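Local coordinates for probable fatty acyl-CoA transferase Rv3272 (Mycobacterium tuberculosis, PDB 5YX6), which probably acts in fatty acid metabolism as a family III CoA transferase, binding fatty acyl-CoAs of various chain lengths and palmitoyl-CoA most tightly, at residues F66-G72 and V376-P381; Q249-R255 and L302-E307; R255-I261 and L310-A315; Y260-S264 and M328-A332; K273-L277 and L321-L327. All coordinates share one frame; numbering follows the deposited sequence.

In the fold
Contact 1 stands apart: it joins a loop leading into the parallel sheet to one near the C-terminus, and its nearest atoms are about 23 Å from contact 4 and about 30 Å from contacts 2 and 3. Contacts 2 to 5 cluster with centres 10 to 15 Å apart, round the three-stranded antiparallel sheet 253-255, 260-264, 328-331 and its helices. Contacts 2 and 3 share R255, contacts 3 and 4 share Y260 and I261, and L322 of contact 5 touches I261, I263 and A329. All five lie away from the probable nucleophile D175, although the side chain of K273 in contact 5 comes about 4 Å from a bound benzamidine, probably from the crystallisation liquor.

Contact 1 of 5, residues F66-G72 and V376-P381; sequences FLPNNRG and VTDPPP
P380 meets two side chains of the other loop with neighbouring atoms of its ring: CB lies 3.7 Å from F66 CE2, and CG lies 3.8 Å from L67 CD1. The loop 66-72 leads into strand 74-77, an outermost strand of the parallel sheet of the Rossmann-fold domain, and the proline-rich run 376-381 comes in from the C-terminal part of the chain. F66 and L67 both place CG anti to the backbone N (chi1 -179° for F66), which swings their ends toward P380; the F66 ring and the proline meet at a slant. One face of that ring carries the amide nitrogen of N70. The same ND2 donates to F66 O at 2.6 Å, in the carbonyl plane and on a lone pair, which fixes the rotation of the amide together with K40 and K73 at OD1. R71 runs past V376 in the opposite sense. Its guanidinium is fixed by NE, which donates to P68 O at 3.1 Å from above that carbonyl's plane; V376 O lies near its edge, 3.2 Å from NH2, but at too poor an angle for a hydrogen bond. A water accepts from R71 NH2 and from V376 N, bridging the loops. Q29 takes the R71 backbone N-H, and R50 reaches P381 O. N70 O receives a CA-H...O contact from P380 CA at 3.3 Å. One direct hydrogen bond joins the two loops: G72 N to P379 O, 3.3 Å long and almost straight at 175°, with the donor above the carbonyl plane.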
# COMPACT_ATOMS: atom_id res chain seq x y z
N PHE A 66 4.09 17.98 -5.93
CA PHE A 66 3.28 18.12 -7.14
C PHE A 66 3.83 17.37 -8.36
O PHE A 66 3.10 16.63 -9.02
CB PHE A 66 3.11 19.60 -7.50
CG PHE A 66 2.26 19.82 -8.72
CD1 PHE A 66 0.88 19.78 -8.62
CD2 PHE A 66 2.84 20.02 -9.96
CE1 PHE A 66 0.08 19.96 -9.73
CE2 PHE A 66 2.05 20.20 -11.08
CZ PHE A 66 0.66 20.17 -10.97
N LEU A 67 5.10 17.57 -8.66
CA LEU A 67 5.67 17.09 -9.92
C LEU A 67 5.59 15.57 -10.18
O LEU A 67 5.24 15.16 -11.29
CB LEU A 67 7.13 17.54 -10.03
CG LEU A 67 7.80 17.17 -11.36
CD1 LEU A 67 8.15 18.45 -12.12
CD2 LEU A 67 9.02 16.32 -11.15
N PRO A 68 5.91 14.73 -9.18
CA PRO A 68 5.95 13.30 -9.52
C PRO A 68 4.59 12.67 -9.87
O PRO A 68 4.58 11.67 -10.58
CB PRO A 68 6.51 12.65 -8.25
CG PRO A 68 7.15 13.74 -7.49
CD PRO A 68 6.36 14.97 -7.80
N ASN A 69 3.48 13.23 -9.39
CA ASN A 69 2.19 12.57 -9.59
C ASN A 69 1.23 13.30 -10.56
O ASN A 69 0.03 13.00 -10.57
CB ASN A 69 1.48 12.38 -8.25
CG ASN A 69 2.22 11.42 -7.33
OD1 ASN A 69 2.85 10.46 -7.77
ND2 ASN A 69 2.11 11.66 -6.03
N ASN A 70 1.74 14.23 -11.36
CA ASN A 70 0.88 14.95 -12.30
C ASN A 70 1.49 15.08 -13.69
O ASN A 70 1.12 15.96 -14.46
CB ASN A 70 0.55 16.33 -11.75
CG ASN A 70 -0.21 16.25 -10.46
OD1 ASN A 70 -1.41 15.99 -10.44
ND2 ASN A 70 0.50 16.39 -9.35
N ARG A 71 2.43 14.20 -14.01
CA ARG A 71 3.04 14.20 -15.32
C ARG A 71 2.05 13.68 -16.37
O ARG A 71 1.33 12.72 -16.13
CB ARG A 71 4.32 13.36 -15.30
CG ARG A 71 5.37 13.93 -14.35
CD ARG A 71 6.48 12.94 -14.04
NE ARG A 71 5.96 11.77 -13.34
CZ ARG A 71 5.81 10.57 -13.89
NH1 ARG A 71 5.34 9.56 -13.18
NH2 ARG A 71 6.14 10.38 -15.16
N GLY A 72 1.98 14.36 -17.51
CA GLY A 72 1.16 13.91 -18.61
C GLY A 72 -0.31 14.22 -18.38
O GLY A 72 -1.17 13.81 -19.16
N VAL A 376 4.99 7.71 -18.61
CA VAL A 376 4.83 8.84 -19.52
C VAL A 376 6.03 9.76 -19.36
O VAL A 376 6.59 9.88 -18.26
CB VAL A 376 3.49 9.60 -19.28
CG1 VAL A 376 3.54 10.48 -18.04
CG2 VAL A 376 3.12 10.42 -20.50
N THR A 377 6.49 10.35 -20.46
CA THR A 377 7.66 11.22 -20.43
C THR A 377 7.28 12.70 -20.25
O THR A 377 8.10 13.48 -19.77
CB THR A 377 8.51 11.09 -21.71
OG1 THR A 377 7.65 11.12 -22.86
CG2 THR A 377 9.29 9.79 -21.71
N ASP A 378 6.06 13.06 -20.65
CA ASP A 378 5.56 14.43 -20.55
C ASP A 378 5.71 15.02 -19.16
O ASP A 378 5.59 14.32 -18.16
CB ASP A 378 4.07 14.52 -20.95
CG ASP A 378 3.78 13.90 -22.30
OD1 ASP A 378 4.72 13.70 -23.10
OD2 ASP A 378 2.59 13.62 -22.57
N PRO A 379 5.99 16.33 -19.10
CA PRO A 379 6.04 17.07 -17.85
C PRO A 379 4.63 17.32 -17.32
O PRO A 379 3.65 17.10 -18.04
CB PRO A 379 6.71 18.38 -18.25
CG PRO A 379 6.24 18.58 -19.65
CD PRO A 379 6.21 17.21 -20.26
N PRO A 380 4.52 17.78 -16.08
CA PRO A 380 3.21 18.23 -15.59
C PRO A 380 2.71 19.42 -16.40
O PRO A 380 3.53 20.16 -16.95
CB PRO A 380 3.49 18.62 -14.14
CG PRO A 380 4.96 18.85 -14.08
CD PRO A 380 5.56 17.88 -15.04
N PRO A 381 1.38 19.61 -16.46
CA PRO A 381 0.80 20.80 -17.10
C PRO A 381 1.03 22.06 -16.27
O PRO A 381 1.09 21.98 -15.04
CB PRO A 381 -0.70 20.47 -17.14
CG PRO A 381 -0.90 19.60 -15.93
CD PRO A 381 0.36 18.75 -15.84
O HOH W 1 5.02 8.01 -15.56

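Contact 2 of 5, residues Q249-R255 and L302-E307; sequences QPSDAFR and LTAELE
The backbone N of R255 donates to the carboxylate of E307 in a short, nearly straight bond: 2.6 Å from N to OE2, 168° at the hydrogen, reaching the oxygen from above the carboxylate plane. E307 gets there by a chain extended beyond CG, with CG anti to its own carbonyl carbon (chi1 -68°). Next to this bond the packing is close and apolar. L306 CD1 touches two partners, 3.7 Å from P250 CB and 3.9 Å from F254 CE1, the latter approach being oblique to the ring. T303 takes the ring edge instead, its CB lying in plane at 4.0 Å from F254 CE1. What is joined here is the small antiparallel sheet and helix 299-310: strand 253-255 passes the helix with axes 8.3 Å apart and 51° between their directions. P250, preceded by a cis peptide, continues the apolar surface to L302 and also touches W271 and L274 of helix 268-277. Beyond its backbone N, the side chain of R255 forms the loose, exposed side. R255 CB comes 3.3 Å from E307 OE2 as the two side chains cross, but the chain bends at chi3 and carries the guanidinium off, so that NE is 5.5 Å from E307 OE2 and the opposite charges do not touch. A water bridges the backbones there, donating to E307 O and, weakly, to R255 O.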
# COMPACT_ATOMS: atom_id res chain seq x y z
N GLN A 249 11.10 -17.53 14.23
CA GLN A 249 12.47 -17.09 14.49
C GLN A 249 13.48 -18.14 14.03
O GLN A 249 13.19 -19.34 14.05
CB GLN A 249 12.64 -16.81 15.98
CG GLN A 249 11.75 -15.69 16.50
CD GLN A 249 11.95 -14.39 15.75
OE1 GLN A 249 13.08 -13.97 15.50
NE2 GLN A 249 10.84 -13.75 15.37
N PRO A 250 14.67 -17.70 13.60
CA PRO A 250 15.18 -16.32 13.55
C PRO A 250 14.74 -15.52 12.32
O PRO A 250 14.94 -15.95 11.19
CB PRO A 250 16.69 -16.51 13.55
CG PRO A 250 16.89 -17.81 12.86
CD PRO A 250 15.72 -18.67 13.26
N SER A 251 14.15 -14.36 12.58
CA SER A 251 13.67 -13.44 11.55
C SER A 251 13.67 -12.02 12.12
O SER A 251 12.66 -11.56 12.65
CB SER A 251 12.28 -13.84 11.06
OG SER A 251 11.95 -13.21 9.83
N ASP A 252 14.81 -11.35 12.00
CA ASP A 252 15.02 -10.09 12.70
C ASP A 252 16.27 -9.40 12.18
O ASP A 252 16.84 -9.80 11.17
CB ASP A 252 15.13 -10.34 14.21
CG ASP A 252 14.61 -9.18 15.04
OD1 ASP A 252 14.78 -8.01 14.63
OD2 ASP A 252 14.03 -9.43 16.12
N ALA A 253 16.66 -8.34 12.88
CA ALA A 253 17.92 -7.65 12.64
C ALA A 253 18.88 -8.05 13.76
O ALA A 253 18.49 -8.12 14.93
CB ALA A 253 17.71 -6.14 12.59
N PHE A 254 20.14 -8.30 13.41
CA PHE A 254 21.13 -8.78 14.38
C PHE A 254 22.44 -8.00 14.33
O PHE A 254 22.91 -7.62 13.26
CB PHE A 254 21.42 -10.27 14.15
CG PHE A 254 20.20 -11.15 14.22
CD1 PHE A 254 19.76 -11.66 15.43
CD2 PHE A 254 19.48 -11.48 13.07
CE1 PHE A 254 18.64 -12.47 15.51
CE2 PHE A 254 18.36 -12.29 13.14
CZ PHE A 254 17.94 -12.78 14.36
N ARG A 255 23.04 -7.76 15.50
CA ARG A 255 24.37 -7.18 15.56
C ARG A 255 25.42 -8.07 14.92
O ARG A 255 25.37 -9.29 15.05
CB ARG A 255 24.78 -6.88 17.00
CG ARG A 255 24.09 -5.67 17.60
CD ARG A 255 24.60 -5.37 19.01
NE ARG A 255 26.02 -5.00 19.00
CZ ARG A 255 26.50 -3.80 18.63
NH1 ARG A 255 25.67 -2.85 18.20
NH2 ARG A 255 27.80 -3.58 18.67
N LEU A 302 18.06 -17.05 21.90
CA LEU A 302 18.51 -17.28 20.53
C LEU A 302 19.27 -16.10 19.90
O LEU A 302 20.35 -16.30 19.34
CB LEU A 302 17.33 -17.67 19.64
CG LEU A 302 17.69 -17.94 18.17
CD1 LEU A 302 18.84 -18.92 18.07
CD2 LEU A 302 16.50 -18.48 17.41
N THR A 303 18.72 -14.89 19.97
CA THR A 303 19.40 -13.73 19.39
C THR A 303 20.76 -13.53 20.05
O THR A 303 21.71 -13.06 19.42
CB THR A 303 18.55 -12.43 19.48
OG1 THR A 303 19.36 -11.35 19.98
CG2 THR A 303 17.37 -12.63 20.38
N ALA A 304 20.84 -13.87 21.33
CA ALA A 304 22.10 -13.78 22.06
C ALA A 304 23.14 -14.73 21.48
O ALA A 304 24.28 -14.33 21.23
CB ALA A 304 21.87 -14.10 23.52
N GLU A 305 22.73 -15.97 21.25
CA GLU A 305 23.64 -16.97 20.69
C GLU A 305 24.07 -16.60 19.27
O GLU A 305 25.23 -16.72 18.92
CB GLU A 305 23.00 -18.35 20.73
CG GLU A 305 22.71 -18.86 22.14
CD GLU A 305 23.97 -19.21 22.96
OE1 GLU A 305 25.07 -19.31 22.37
OE2 GLU A 305 23.84 -19.37 24.20
N LEU A 306 23.12 -16.11 18.47
CA LEU A 306 23.41 -15.75 17.09
C LEU A 306 24.40 -14.59 17.03
O LEU A 306 25.35 -14.61 16.26
CB LEU A 306 22.13 -15.40 16.34
CG LEU A 306 21.15 -16.58 16.16
CD1 LEU A 306 19.85 -16.14 15.49
CD2 LEU A 306 21.81 -17.71 15.39
N GLU A 307 24.18 -13.58 17.86
CA GLU A 307 25.03 -12.40 17.82
C GLU A 307 26.45 -12.71 18.32
O GLU A 307 27.42 -12.15 17.81
CB GLU A 307 24.39 -11.25 18.59
CG GLU A 307 23.11 -10.72 17.91
CD GLU A 307 22.54 -9.44 18.52
OE1 GLU A 307 22.61 -9.28 19.76
OE2 GLU A 307 22.02 -8.60 17.76
O HOH W 2 27.23 -9.76 17.07

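Contact 3 of 5, residues R255-I261 and L310-A315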
# COMPACT_ATOMS: atom_id res chain seq x y z
N ARG A 255 23.04 -7.76 15.50
CA ARG A 255 24.37 -7.18 15.56
C ARG A 255 25.42 -8.07 14.92
O ARG A 255 25.37 -9.29 15.05
CB ARG A 255 24.78 -6.88 17.00
CG ARG A 255 24.09 -5.67 17.60
CD ARG A 255 24.60 -5.37 19.01
NE ARG A 255 26.02 -5.00 19.00
CZ ARG A 255 26.50 -3.80 18.63
NH1 ARG A 255 25.67 -2.85 18.20
NH2 ARG A 255 27.80 -3.58 18.67
N THR A 256 26.34 -7.45 14.21
CA THR A 256 27.52 -8.13 13.72
C THR A 256 28.75 -7.37 14.19
O THR A 256 28.66 -6.53 15.09
CB THR A 256 27.53 -8.22 12.19
OG1 THR A 256 27.82 -6.93 11.65
CG2 THR A 256 26.18 -8.66 11.70
N ALA A 257 29.90 -7.64 13.58
CA ALA A 257 31.12 -6.92 13.92
C ALA A 257 31.03 -5.47 13.48
O ALA A 257 31.59 -4.57 14.11
CB ALA A 257 32.34 -7.60 13.30
N ASP A 258 30.32 -5.25 12.38
CA ASP A 258 30.18 -3.93 11.82
C ASP A 258 28.82 -3.78 11.13
O ASP A 258 28.59 -4.34 10.04
CB ASP A 258 31.31 -3.64 10.83
CG ASP A 258 31.26 -2.22 10.29
OD1 ASP A 258 30.65 -1.34 10.95
OD2 ASP A 258 31.83 -1.98 9.20
N GLY A 259 27.92 -3.05 11.77
CA GLY A 259 26.61 -2.82 11.23
C GLY A 259 25.66 -3.93 11.62
O GLY A 259 26.04 -4.89 12.29
N TYR A 260 24.41 -3.79 11.20
CA TYR A 260 23.40 -4.81 11.45
C TYR A 260 23.11 -5.63 10.21
O TYR A 260 23.23 -5.14 9.08
CB TYR A 260 22.11 -4.16 11.94
CG TYR A 260 22.08 -3.89 13.41
CD1 TYR A 260 22.66 -2.75 13.95
CD2 TYR A 260 21.43 -4.77 14.27
CE1 TYR A 260 22.61 -2.49 15.31
CE2 TYR A 260 21.38 -4.53 15.63
CZ TYR A 260 21.97 -3.39 16.14
OH TYR A 260 21.90 -3.16 17.50
N ILE A 261 22.72 -6.89 10.40
CA ILE A 261 22.26 -7.71 9.29
C ILE A 261 20.84 -8.19 9.57
O ILE A 261 20.51 -8.58 10.68
CB ILE A 261 23.20 -8.93 9.03
CG1 ILE A 261 22.76 -9.67 7.75
CG2 ILE A 261 23.21 -9.90 10.21
CD1 ILE A 261 23.58 -10.91 7.45
N LEU A 310 27.77 -14.10 15.14
CA LEU A 310 27.85 -13.14 14.04
C LEU A 310 28.95 -12.09 14.24
O LEU A 310 29.29 -11.36 13.31
CB LEU A 310 26.50 -12.45 13.84
CG LEU A 310 25.41 -13.39 13.33
CD1 LEU A 310 24.05 -12.77 13.51
CD2 LEU A 310 25.68 -13.74 11.88
N ALA A 311 29.50 -12.03 15.44
CA ALA A 311 30.55 -11.08 15.76
C ALA A 311 31.84 -11.27 14.95
O ALA A 311 32.66 -10.35 14.89
CB ALA A 311 30.87 -11.14 17.25
N SER A 312 32.02 -12.42 14.31
CA SER A 312 33.28 -12.73 13.62
C SER A 312 33.44 -12.09 12.23
O SER A 312 34.54 -12.10 11.66
CB SER A 312 33.44 -14.25 13.44
OG SER A 312 33.08 -14.96 14.62
N LYS A 313 32.36 -11.52 11.70
CA LYS A 313 32.40 -10.89 10.38
C LYS A 313 31.56 -9.62 10.34
O LYS A 313 30.65 -9.43 11.16
CB LYS A 313 31.90 -11.86 9.31
CG LYS A 313 32.76 -13.10 9.06
CD LYS A 313 31.98 -14.14 8.26
CE LYS A 313 32.88 -15.08 7.46
NZ LYS A 313 33.82 -15.83 8.33
N THR A 314 31.86 -8.74 9.38
CA THR A 314 31.00 -7.60 9.09
C THR A 314 29.69 -8.07 8.47
O THR A 314 29.62 -9.16 7.90
CB THR A 314 31.68 -6.61 8.13
OG1 THR A 314 31.75 -7.17 6.82
CG2 THR A 314 33.07 -6.27 8.61
N ALA A 315 28.66 -7.24 8.57
CA ALA A 315 27.35 -7.58 8.02
C ALA A 315 27.41 -7.79 6.51
O ALA A 315 26.75 -8.68 5.98
CB ALA A 315 26.33 -6.50 8.37
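Chi1 of T256 (74°) sets OG1 between the backbone N and the carbonyl carbon and sends CG2 against A315, whose CB lies 4.0 Å away; chi1 of I261 (-173°) extends CG1 anti to the backbone N and so carries CD1 to 4.1 Å from A315 O. I261 CB itself rests against the A315 methyl. The setting is the β-hairpin of strands 253-255 and 260-264, whose turn docks on the short link between helices 299-310 and 315-324. Inside the turn T256 OG1 works twice: it donates to G259 O at 2.8 Å, and it accepts from D258 N at 3.1 Å, an ST turn. G259 O thereby takes two donors, since T256 N binds it as well. Two backbone hydrogen bonds then tie turn to link. A257 N donates to K313 O at 3.1 Å from above the carbonyl plane, and the N of A315, first residue of helix 315-324, donates to D258 O at 3.3 Å. T314 is the N-cap of that helix, its side chain capping a backbone N further on, and its CG2 lies 3.9 Å from D258 CB. L310 to K313 form a type I beta turn; L310 O also accepts from W318 NE1, and K313 makes a cation-pi contact with that indole. L310 CB lies against R255 O. The A315 methyl points toward the hairpin, its CB 3.5 Å from both Y260 O and D258 O.

Contact 4 of 5, residues Y260-S264 and M328-A332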
# COMPACT_ATOMS: atom_id res chain seq x y z
N TYR A 260 24.41 -3.79 11.20
CA TYR A 260 23.40 -4.81 11.45
C TYR A 260 23.11 -5.63 10.21
O TYR A 260 23.23 -5.14 9.08
CB TYR A 260 22.11 -4.16 11.94
CG TYR A 260 22.08 -3.89 13.41
CD1 TYR A 260 22.66 -2.75 13.95
CD2 TYR A 260 21.43 -4.77 14.27
CE1 TYR A 260 22.61 -2.49 15.31
CE2 TYR A 260 21.38 -4.53 15.63
CZ TYR A 260 21.97 -3.39 16.14
OH TYR A 260 21.90 -3.16 17.50
N ILE A 261 22.72 -6.89 10.40
CA ILE A 261 22.26 -7.71 9.29
C ILE A 261 20.84 -8.19 9.57
O ILE A 261 20.51 -8.58 10.68
CB ILE A 261 23.20 -8.93 9.03
CG1 ILE A 261 22.76 -9.67 7.75
CG2 ILE A 261 23.21 -9.90 10.21
CD1 ILE A 261 23.58 -10.91 7.45
N VAL A 262 20.01 -8.13 8.54
CA VAL A 262 18.66 -8.67 8.61
C VAL A 262 18.64 -10.10 8.05
O VAL A 262 19.03 -10.32 6.92
CB VAL A 262 17.68 -7.79 7.81
CG1 VAL A 262 16.29 -8.39 7.82
CG2 VAL A 262 17.68 -6.37 8.38
N ILE A 263 18.18 -11.06 8.86
CA ILE A 263 18.14 -12.46 8.47
C ILE A 263 16.77 -13.08 8.69
O ILE A 263 16.17 -12.90 9.74
CB ILE A 263 19.18 -13.31 9.26
CG1 ILE A 263 20.61 -12.83 9.01
CG2 ILE A 263 19.05 -14.77 8.89
CD1 ILE A 263 21.63 -13.46 9.97
N SER A 264 16.28 -13.83 7.71
CA SER A 264 15.10 -14.66 7.93
C SER A 264 15.39 -16.10 7.53
O SER A 264 15.51 -16.42 6.35
CB SER A 264 13.90 -14.12 7.16
OG SER A 264 12.73 -14.80 7.56
N MET A 328 17.75 -15.92 3.15
CA MET A 328 17.25 -14.55 3.07
C MET A 328 17.96 -13.64 4.07
O MET A 328 17.79 -13.76 5.28
CB MET A 328 15.73 -14.53 3.28
CG MET A 328 14.95 -15.27 2.20
SD MET A 328 13.16 -15.31 2.44
CE MET A 328 13.02 -15.89 4.13
N ALA A 329 18.77 -12.73 3.54
CA ALA A 329 19.53 -11.81 4.36
C ALA A 329 19.88 -10.56 3.57
O ALA A 329 20.08 -10.63 2.36
CB ALA A 329 20.80 -12.48 4.89
N CYS A 330 19.95 -9.42 4.26
CA CYS A 330 20.33 -8.16 3.61
C CYS A 330 20.81 -7.14 4.63
O CYS A 330 20.60 -7.32 5.83
CB CYS A 330 19.15 -7.57 2.84
SG CYS A 330 17.80 -7.05 3.94
N LEU A 331 21.45 -6.08 4.15
CA LEU A 331 21.71 -4.90 4.99
C LEU A 331 20.43 -4.08 5.11
O LEU A 331 19.60 -4.06 4.19
CB LEU A 331 22.82 -4.03 4.41
CG LEU A 331 24.18 -4.67 4.16
CD1 LEU A 331 25.13 -3.66 3.55
CD2 LEU A 331 24.74 -5.26 5.45
N ALA A 332 20.29 -3.37 6.22
CA ALA A 332 19.21 -2.40 6.35
C ALA A 332 19.66 -1.08 5.75
O ALA A 332 20.13 -0.20 6.46
CB ALA A 332 18.83 -2.23 7.80
O HOH W 3 16.55 -18.06 4.46
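M328 reaches along S264 from its first carbon to its last. CB lies 3.6 Å from S264 O; the chain then runs out with CG anti to the carbonyl carbon and bends at chi3 (-51°), which turns the terminal methyl back onto the serine. There CE is 3.4 Å from S264 O and 3.6 Å from S264 OG, a van der Waals cover over the residue. That hydroxyl has its polar partner elsewhere, in the hydroxyl of S251. The two residues are further tied by S264 N donating to M328 O, and by a water that donates to S264 O and accepts from M328 N. Strands 260-264 and 328-331 are antiparallel neighbours in the three-stranded sheet, 260-264 being the middle strand and 328-331 an outermost one, with axes 4.8 Å apart. V262 and C330 form a hydrogen-bonded pair: V262 N donates to C330 O at 2.9 Å, nearly along the C=O axis, and C330 N returns a bond to V262 O in its carbonyl plane. On that side of the sheet V262 CB meets C330 SG at 3.9 Å, and the second subunit packs there, L147 of that subunit on V262 and I145 of that subunit on S264. The other side holds the non-hydrogen-bonded pair I263 and A329. The A329 methyl touches two isoleucines, its CB 4.1 Å from I263 CG1 and as far from I261 CD1; L322 of helix 315-324 covers both isoleucines and V319 covers I261.

Contact 5 of 5, residues K273-L277 and L321-L327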
# COMPACT_ATOMS: atom_id res chain seq x y z
N LYS A 273 20.84 -24.85 7.92
CA LYS A 273 21.81 -24.22 7.04
C LYS A 273 22.51 -23.04 7.76
O LYS A 273 23.75 -22.95 7.76
CB LYS A 273 21.08 -23.74 5.79
CG LYS A 273 21.66 -24.13 4.45
CD LYS A 273 20.73 -23.58 3.37
CE LYS A 273 21.10 -24.02 1.98
NZ LYS A 273 20.08 -23.54 1.01
N LEU A 274 21.71 -22.18 8.38
CA LEU A 274 22.22 -21.01 9.10
C LEU A 274 23.20 -21.39 10.21
O LEU A 274 24.32 -20.88 10.26
CB LEU A 274 21.06 -20.20 9.68
CG LEU A 274 21.47 -18.99 10.51
CD1 LEU A 274 22.14 -17.97 9.62
CD2 LEU A 274 20.28 -18.37 11.22
N CYS A 275 22.80 -22.31 11.08
CA CYS A 275 23.66 -22.77 12.16
C CYS A 275 25.03 -23.26 11.68
O CYS A 275 26.05 -22.93 12.28
CB CYS A 275 22.98 -23.89 12.95
SG CYS A 275 21.50 -23.36 13.82
N TYR A 276 25.06 -24.03 10.60
CA TYR A 276 26.34 -24.51 10.11
C TYR A 276 27.16 -23.36 9.54
O TYR A 276 28.38 -23.32 9.71
CB TYR A 276 26.17 -25.61 9.05
CG TYR A 276 25.57 -26.89 9.61
CD1 TYR A 276 26.30 -27.73 10.45
CD2 TYR A 276 24.27 -27.26 9.28
CE1 TYR A 276 25.73 -28.90 10.98
CE2 TYR A 276 23.70 -28.42 9.80
CZ TYR A 276 24.43 -29.23 10.64
OH TYR A 276 23.84 -30.37 11.13
N LEU A 277 26.50 -22.43 8.86
CA LEU A 277 27.20 -21.33 8.18
C LEU A 277 27.86 -20.34 9.14
O LEU A 277 28.89 -19.76 8.81
CB LEU A 277 26.25 -20.57 7.24
CG LEU A 277 25.88 -21.30 5.95
CD1 LEU A 277 24.84 -20.52 5.14
CD2 LEU A 277 27.11 -21.58 5.10
N LEU A 321 27.80 -14.18 2.23
CA LEU A 321 27.88 -15.61 2.51
C LEU A 321 26.50 -16.27 2.56
O LEU A 321 26.29 -17.35 2.01
CB LEU A 321 28.61 -15.86 3.84
CG LEU A 321 28.69 -17.33 4.28
CD1 LEU A 321 29.55 -18.14 3.31
CD2 LEU A 321 29.19 -17.47 5.70
N LEU A 322 25.57 -15.63 3.25
CA LEU A 322 24.26 -16.21 3.44
C LEU A 322 23.45 -16.25 2.14
O LEU A 322 22.68 -17.18 1.91
CB LEU A 322 23.51 -15.46 4.52
CG LEU A 322 23.58 -15.98 5.96
CD1 LEU A 322 24.93 -16.58 6.29
CD2 LEU A 322 23.28 -14.85 6.89
N GLN A 323 23.63 -15.24 1.29
CA GLN A 323 22.90 -15.21 0.02
C GLN A 323 23.47 -16.24 -0.95
O GLN A 323 22.73 -16.87 -1.70
CB GLN A 323 22.94 -13.80 -0.60
CG GLN A 323 22.02 -12.80 0.08
CD GLN A 323 21.97 -11.43 -0.62
OE1 GLN A 323 22.68 -11.19 -1.60
NE2 GLN A 323 21.13 -10.54 -0.11
N ALA A 324 24.79 -16.44 -0.92
CA ALA A 324 25.40 -17.41 -1.81
C ALA A 324 24.90 -18.82 -1.50
O ALA A 324 24.97 -19.70 -2.34
CB ALA A 324 26.92 -17.34 -1.72
N ASN A 325 24.39 -19.01 -0.29
CA ASN A 325 23.86 -20.30 0.13
C ASN A 325 22.34 -20.30 0.21
O ASN A 325 21.76 -21.16 0.86
CB ASN A 325 24.45 -20.69 1.48
CG ASN A 325 25.88 -21.18 1.36
OD1 ASN A 325 26.83 -20.39 1.27
ND2 ASN A 325 26.05 -22.49 1.35
N GLY A 326 21.71 -19.33 -0.44
CA GLY A 326 20.27 -19.34 -0.57
C GLY A 326 19.50 -19.03 0.70
O GLY A 326 18.43 -19.58 0.93
N LEU A 327 20.06 -18.16 1.54
CA LEU A 327 19.32 -17.71 2.71
C LEU A 327 18.87 -16.27 2.53
O LEU A 327 19.52 -15.48 1.85
CB LEU A 327 20.17 -17.86 3.98
CG LEU A 327 20.57 -19.28 4.35
CD1 LEU A 327 21.33 -19.26 5.67
CD2 LEU A 327 19.36 -20.19 4.45
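The side-chain amide of N325 presents one face to L277: CD2 of the leucine stands over it, 4.0 Å from N325 CG, and CD1 sits above N325 CB at 3.7 Å. The second flat group, the backbone carbonyl of the same asparagine, is used at its oxygen. K273 NZ donates to N325 O at 2.9 Å, tilted 27° from the carbonyl plane, at the end of a lysine chain fully extended beyond CG. On the way its CD passes L327 CD2 at 3.8 Å, so the aliphatic stem is used as well as the ammonium group, and a bound benzamidine and a glycerol, both probably from the crystallisation liquor, come near this side chain. The carbonyl that K273 holds belongs to the Schellman motif ending helix 315-324: G326, with positive phi, is the C-prime residue, L327 N donates back to L322 O at 2.8 Å, and G326 N donates to Q323 O. This turn brings L327 against helix 268-277. There L327 and L277 meet tip to tip, CD1 to CD1 at 3.8 Å, while L274 CB comes 4.1 Å from L327 CD1. L277, with CG anti to its carbonyl carbon (chi1 -74°), also sets its CD1 against L322 CD1. Deeper in, L322 continues onto I261 and I263 of strand 260-264, and L274 onto P250. At the C-terminal end of helix 268-277, L321 CD2 packs on the backbone oxygen of L277.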